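Local coordinates for protein FI20010p1 (Drosophila melanogaster, PDB 7CFB) that probably acts in piRNA-guided gene silencing as Krimper, its first extended Tudor domain probably taking part in assembly of the piRNA amplification complex, at residues A43-A55 / D61-S73. Sequence-based numbering, arbitrary orientation.
Sequences AFPENTIVTAVLA and DNCAYVAKWDESS
Val53 and Ala67 form an antiparallel hydrogen-bonded pair: Val53 N donates a hydrogen bond to Ala67 O (2.9 Å), and Ala67 N donates one to Val53 O (3.0 Å). Ala55 N to Tyr65 O adds a third bond, bent to 130° at the hydrogen. Val66 CA also directs its hydrogen at Val53 O, 3.3 Å away.

Where the ladder ends, Lys68 takes over with its side chain. Bent at CB-CG (chi2 -67°), the chain runs past the Phe44 ring and sets NZ in the carbonyl plane of Thr51 O, 3.0 Å off, while CG rests on Ala43 CB. With an alanine in its place, Thr51 O would probably lose this donor, and Ala43 CB and Phe44 CZ their neighbour.

The apolar contacts lie on two faces of the sheet. On that of Val66 and Leu54, Val66 CG2 packs 3.6 Å from Phe44 CE2, and Ala52 CB meets the Phe44 ring at its edge, in plane. On the other, Val53 CG2, anti to its own carbonyl carbon, reaches Trp69 CD1 at 3.8 Å, and Ala55 CB lies near Ala67 CB.

This hairpin of strands 49-57 and 64-67 belongs to a sheet whose strand order, with first and last strands paired, is consistent with the OB-fold, staphylococcal-nuclease-like part of an extended Tudor domain: strand 176-184 pairs with the other edge of 49-57, and 157-161 borders 64-67, its Ile157 touching Phe44.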
loop_
_atom_site.group_PDB
_atom_site.type_symbol
_atom_site.label_atom_id
_atom_site.label_comp_id
_atom_site.label_asym_id
_atom_site.label_seq_id
_atom_site.Cartn_x
_atom_site.Cartn_y
_atom_site.Cartn_z
ATOM N N ALA A 43 14.517 -5.514 6.508
ATOM C CA ALA A 43 14.003 -4.547 7.500
ATOM C C ALA A 43 13.354 -5.227 8.723
ATOM O O ALA A 43 13.138 -4.552 9.688
ATOM C CB ALA A 43 13.061 -3.605 6.810
ATOM N N PHE A 44 13.019 -6.507 8.658
ATOM C CA PHE A 44 12.370 -7.199 9.793
ATOM C C PHE A 44 13.156 -8.453 10.189
ATOM O O PHE A 44 12.748 -9.540 9.895
ATOM C CB PHE A 44 10.918 -7.483 9.430
ATOM C CG PHE A 44 10.124 -6.254 9.103
ATOM C CD1 PHE A 44 10.117 -5.742 7.831
ATOM C CD2 PHE A 44 9.414 -5.592 10.074
ATOM C CE1 PHE A 44 9.376 -4.622 7.526
ATOM C CE2 PHE A 44 8.683 -4.466 9.769
ATOM C CZ PHE A 44 8.667 -3.984 8.495
ATOM N N PRO A 45 14.297 -8.278 10.856
ATOM C CA PRO A 45 15.095 -9.382 11.266
ATOM C C PRO A 45 14.396 -10.225 12.326
ATOM O O PRO A 45 13.919 -9.726 13.267
ATOM C CB PRO A 45 16.352 -8.782 11.891
ATOM C CG PRO A 45 16.259 -7.315 11.669
ATOM C CD PRO A 45 14.857 -7.015 11.220
ATOM N N GLU A 46 14.525 -11.527 12.168
ATOM C CA GLU A 46 13.990 -12.535 13.111
ATOM C C GLU A 46 14.682 -12.391 14.474
ATOM O O GLU A 46 15.835 -12.040 14.505
ATOM C CB GLU A 46 14.338 -13.937 12.616
ATOM C CG GLU A 46 13.345 -14.560 11.677
ATOM C CD GLU A 46 13.683 -15.940 11.155
ATOM O OE1 GLU A 46 12.873 -16.490 10.441
ATOM O OE2 GLU A 46 14.769 -16.425 11.448
ATOM N N ASN A 47 13.962 -12.727 15.532
ATOM C CA ASN A 47 14.416 -12.729 16.944
ATOM C C ASN A 47 14.792 -11.334 17.405
ATOM O O ASN A 47 15.715 -11.206 18.134
ATOM C CB ASN A 47 15.513 -13.763 17.168
ATOM C CG ASN A 47 15.031 -15.141 16.798
ATOM O OD1 ASN A 47 14.027 -15.599 17.301
ATOM N ND2 ASN A 47 15.718 -15.774 15.882
ATOM N N THR A 48 14.029 -10.353 16.977
ATOM C CA THR A 48 14.324 -8.946 17.287
ATOM C C THR A 48 13.010 -8.184 17.480
ATOM O O THR A 48 11.995 -8.681 17.059
ATOM C CB THR A 48 15.173 -8.484 16.106
ATOM O OG1 THR A 48 16.555 -8.373 16.412
ATOM C CG2 THR A 48 14.607 -7.340 15.312
ATOM N N ILE A 49 13.052 -7.040 18.141
ATOM C CA ILE A 49 11.845 -6.188 18.240
ATOM C C ILE A 49 12.088 -5.018 17.294
ATOM O O ILE A 49 13.119 -4.422 17.412
ATOM C CB ILE A 49 11.604 -5.705 19.673
ATOM C CG1 ILE A 49 11.509 -6.864 20.660
ATOM C CG2 ILE A 49 10.378 -4.829 19.739
ATOM C CD1 ILE A 49 11.411 -6.422 22.062
ATOM N N VAL A 50 11.149 -4.731 16.407
ATOM C CA VAL A 50 11.327 -3.627 15.432
ATOM C C VAL A 50 10.144 -2.663 15.495
ATOM O O VAL A 50 9.050 -3.078 15.840
ATOM C CB VAL A 50 11.557 -4.154 14.004
ATOM C CG1 VAL A 50 12.088 -5.568 13.979
ATOM C CG2 VAL A 50 10.316 -4.063 13.159
ATOM N N THR A 51 10.414 -1.411 15.171
ATOM C CA THR A 51 9.405 -0.347 15.090
ATOM C C THR A 51 8.928 -0.259 13.639
ATOM O O THR A 51 9.757 -0.181 12.734
ATOM C CB THR A 51 9.993 0.981 15.563
ATOM O OG1 THR A 51 10.601 0.754 16.825
ATOM C CG2 THR A 51 8.953 2.067 15.693
ATOM N N ALA A 52 7.622 -0.350 13.448
ATOM C CA ALA A 52 7.022 -0.255 12.111
ATOM C C ALA A 52 5.609 0.297 12.230
ATOM O O ALA A 52 5.024 0.197 13.262
ATOM C CB ALA A 52 7.001 -1.595 11.458
ATOM N N VAL A 53 5.158 0.924 11.167
ATOM C CA VAL A 53 3.770 1.430 11.056
ATOM C C VAL A 53 2.858 0.242 10.801
ATOM O O VAL A 53 3.212 -0.567 10.005
ATOM C CB VAL A 53 3.658 2.427 9.901
ATOM C CG1 VAL A 53 2.227 2.815 9.646
ATOM C CG2 VAL A 53 4.522 3.639 10.130
ATOM N N LEU A 54 1.723 0.180 11.479
ATOM C CA LEU A 54 0.733 -0.869 11.186
ATOM C C LEU A 54 -0.009 -0.326 9.970
ATOM O O LEU A 54 -0.826 0.542 10.128
ATOM C CB LEU A 54 -0.186 -1.035 12.395
ATOM C CG LEU A 54 -1.343 -2.008 12.213
ATOM C CD1 LEU A 54 -0.848 -3.333 11.727
ATOM C CD2 LEU A 54 -2.131 -2.181 13.485
ATOM N N ALA A 55 0.369 -0.791 8.790
ATOM C CA ALA A 55 -0.171 -0.270 7.522
ATOM C C ALA A 55 -1.668 -0.526 7.389
ATOM O O ALA A 55 -2.370 0.376 7.094
ATOM C CB ALA A 55 0.589 -0.880 6.392
ATOM N N ASP A 61 -9.390 -11.017 6.002
ATOM C CA ASP A 61 -8.352 -11.965 5.496
ATOM C C ASP A 61 -7.410 -12.401 6.629
ATOM O O ASP A 61 -6.392 -13.060 6.339
ATOM C CB ASP A 61 -7.580 -11.367 4.317
ATOM C CG ASP A 61 -6.781 -12.396 3.536
ATOM O OD1 ASP A 61 -7.317 -13.497 3.299
ATOM O OD2 ASP A 61 -5.629 -12.088 3.171
ATOM N N ASN A 62 -7.756 -12.032 7.863
ATOM C CA ASN A 62 -6.998 -12.287 9.117
ATOM C C ASN A 62 -5.663 -11.525 9.195
ATOM O O ASN A 62 -5.464 -10.861 10.171
ATOM C CB ASN A 62 -6.926 -13.771 9.484
ATOM C CG ASN A 62 -6.648 -14.029 10.951
ATOM O OD1 ASN A 62 -6.676 -13.117 11.773
ATOM N ND2 ASN A 62 -6.332 -15.272 11.279
ATOM N N CYS A 63 -4.815 -11.581 8.174
ATOM C CA CYS A 63 -3.456 -10.998 8.171
ATOM C C CYS A 63 -3.462 -9.472 8.246
ATOM O O CYS A 63 -4.446 -8.859 7.903
ATOM C CB CYS A 63 -2.794 -11.278 6.842
ATOM S SG CYS A 63 -3.321 -10.019 5.669
ATOM N N ALA A 64 -2.338 -8.936 8.702
ATOM C CA ALA A 64 -2.042 -7.505 8.860
ATOM C C ALA A 64 -0.829 -7.141 8.001
ATOM O O ALA A 64 -0.259 -8.005 7.389
ATOM C CB ALA A 64 -1.790 -7.185 10.291
ATOM N N TYR A 65 -0.555 -5.856 7.887
ATOM C CA TYR A 65 0.596 -5.364 7.099
ATOM C C TYR A 65 1.400 -4.352 7.912
ATOM O O TYR A 65 0.823 -3.506 8.544
ATOM C CB TYR A 65 0.113 -4.805 5.770
ATOM C CG TYR A 65 -0.375 -5.832 4.792
ATOM C CD1 TYR A 65 -1.675 -6.284 4.822
ATOM C CD2 TYR A 65 0.461 -6.337 3.821
ATOM C CE1 TYR A 65 -2.133 -7.223 3.925
ATOM C CE2 TYR A 65 0.023 -7.272 2.912
ATOM C CZ TYR A 65 -1.279 -7.716 2.967
ATOM O OH TYR A 65 -1.717 -8.635 2.090
ATOM N N VAL A 66 2.719 -4.470 7.861
ATOM C CA VAL A 66 3.624 -3.529 8.567
ATOM C C VAL A 66 4.541 -2.867 7.545
ATOM O O VAL A 66 4.859 -3.498 6.561
ATOM C CB VAL A 66 4.398 -4.182 9.719
ATOM C CG1 VAL A 66 3.474 -4.599 10.835
ATOM C CG2 VAL A 66 5.240 -5.340 9.255
ATOM N N ALA A 67 4.863 -1.602 7.773
ATOM C CA ALA A 67 5.715 -0.821 6.861
ATOM C C ALA A 67 6.773 -0.061 7.639
ATOM O O ALA A 67 6.436 0.604 8.595
ATOM C CB ALA A 67 4.873 0.104 6.043
ATOM N N LYS A 68 8.014 -0.204 7.221
ATOM C CA LYS A 68 9.119 0.519 7.875
ATOM C C LYS A 68 9.013 2.020 7.630
ATOM O O LYS A 68 9.214 2.729 8.552
ATOM C CB LYS A 68 10.468 -0.088 7.521
ATOM C CG LYS A 68 11.069 -0.932 8.624
ATOM C CD LYS A 68 11.445 -0.112 9.791
ATOM C CE LYS A 68 12.449 -0.754 10.710
ATOM N NZ LYS A 68 12.610 0.059 11.929
ATOM N N TRP A 69 8.692 2.457 6.414
ATOM C CA TRP A 69 8.611 3.907 6.093
ATOM C C TRP A 69 9.909 4.585 6.526
ATOM O O TRP A 69 9.858 5.610 7.159
ATOM C CB TRP A 69 7.365 4.574 6.685
ATOM C CG TRP A 69 6.116 4.279 5.927
ATOM C CD1 TRP A 69 5.044 3.582 6.373
ATOM C CD2 TRP A 69 5.813 4.639 4.578
ATOM N NE1 TRP A 69 4.096 3.498 5.404
ATOM C CE2 TRP A 69 4.542 4.127 4.289
ATOM C CE3 TRP A 69 6.484 5.347 3.587
ATOM C CZ2 TRP A 69 3.920 4.312 3.069
ATOM C CZ3 TRP A 69 5.883 5.498 2.366
ATOM C CH2 TRP A 69 4.618 4.999 2.119
ATOM N N ASP A 70 11.051 3.937 6.219
ATOM C CA ASP A 70 12.445 4.408 6.496
ATOM C C ASP A 70 12.911 5.491 5.504
ATOM O O ASP A 70 12.431 5.509 4.333
ATOM C CB ASP A 70 13.460 3.268 6.444
ATOM C CG ASP A 70 14.063 2.986 5.075
ATOM O OD1 ASP A 70 13.376 3.157 4.051
ATOM O OD2 ASP A 70 15.212 2.558 5.056
ATOM N N GLU A 71 13.938 6.242 5.919
ATOM C CA GLU A 71 14.446 7.436 5.197
ATOM C C GLU A 71 14.670 7.101 3.717
ATOM O O GLU A 71 14.497 7.955 2.932
ATOM C CB GLU A 71 15.622 8.091 5.915
ATOM C CG GLU A 71 15.198 9.076 6.991
ATOM C CD GLU A 71 14.388 10.282 6.542
ATOM O OE1 GLU A 71 13.560 10.763 7.322
ATOM O OE2 GLU A 71 14.600 10.734 5.409
ATOM N N SER A 72 14.989 5.859 3.353
ATOM C CA SER A 72 15.135 5.386 1.955
ATOM C C SER A 72 13.822 5.447 1.157
ATOM O O SER A 72 13.895 5.439 -0.039
ATOM C CB SER A 72 15.763 4.035 1.904
ATOM O OG SER A 72 14.879 3.028 2.321
ATOM N N SER A 73 12.672 5.489 1.825
ATOM C CA SER A 73 11.319 5.609 1.233
ATOM C C SER A 73 10.925 7.086 1.078
ATOM O O SER A 73 9.819 7.342 0.659
ATOM C CB SER A 73 10.323 4.882 2.083
ATOM O OG SER A 73 10.048 5.579 3.264
#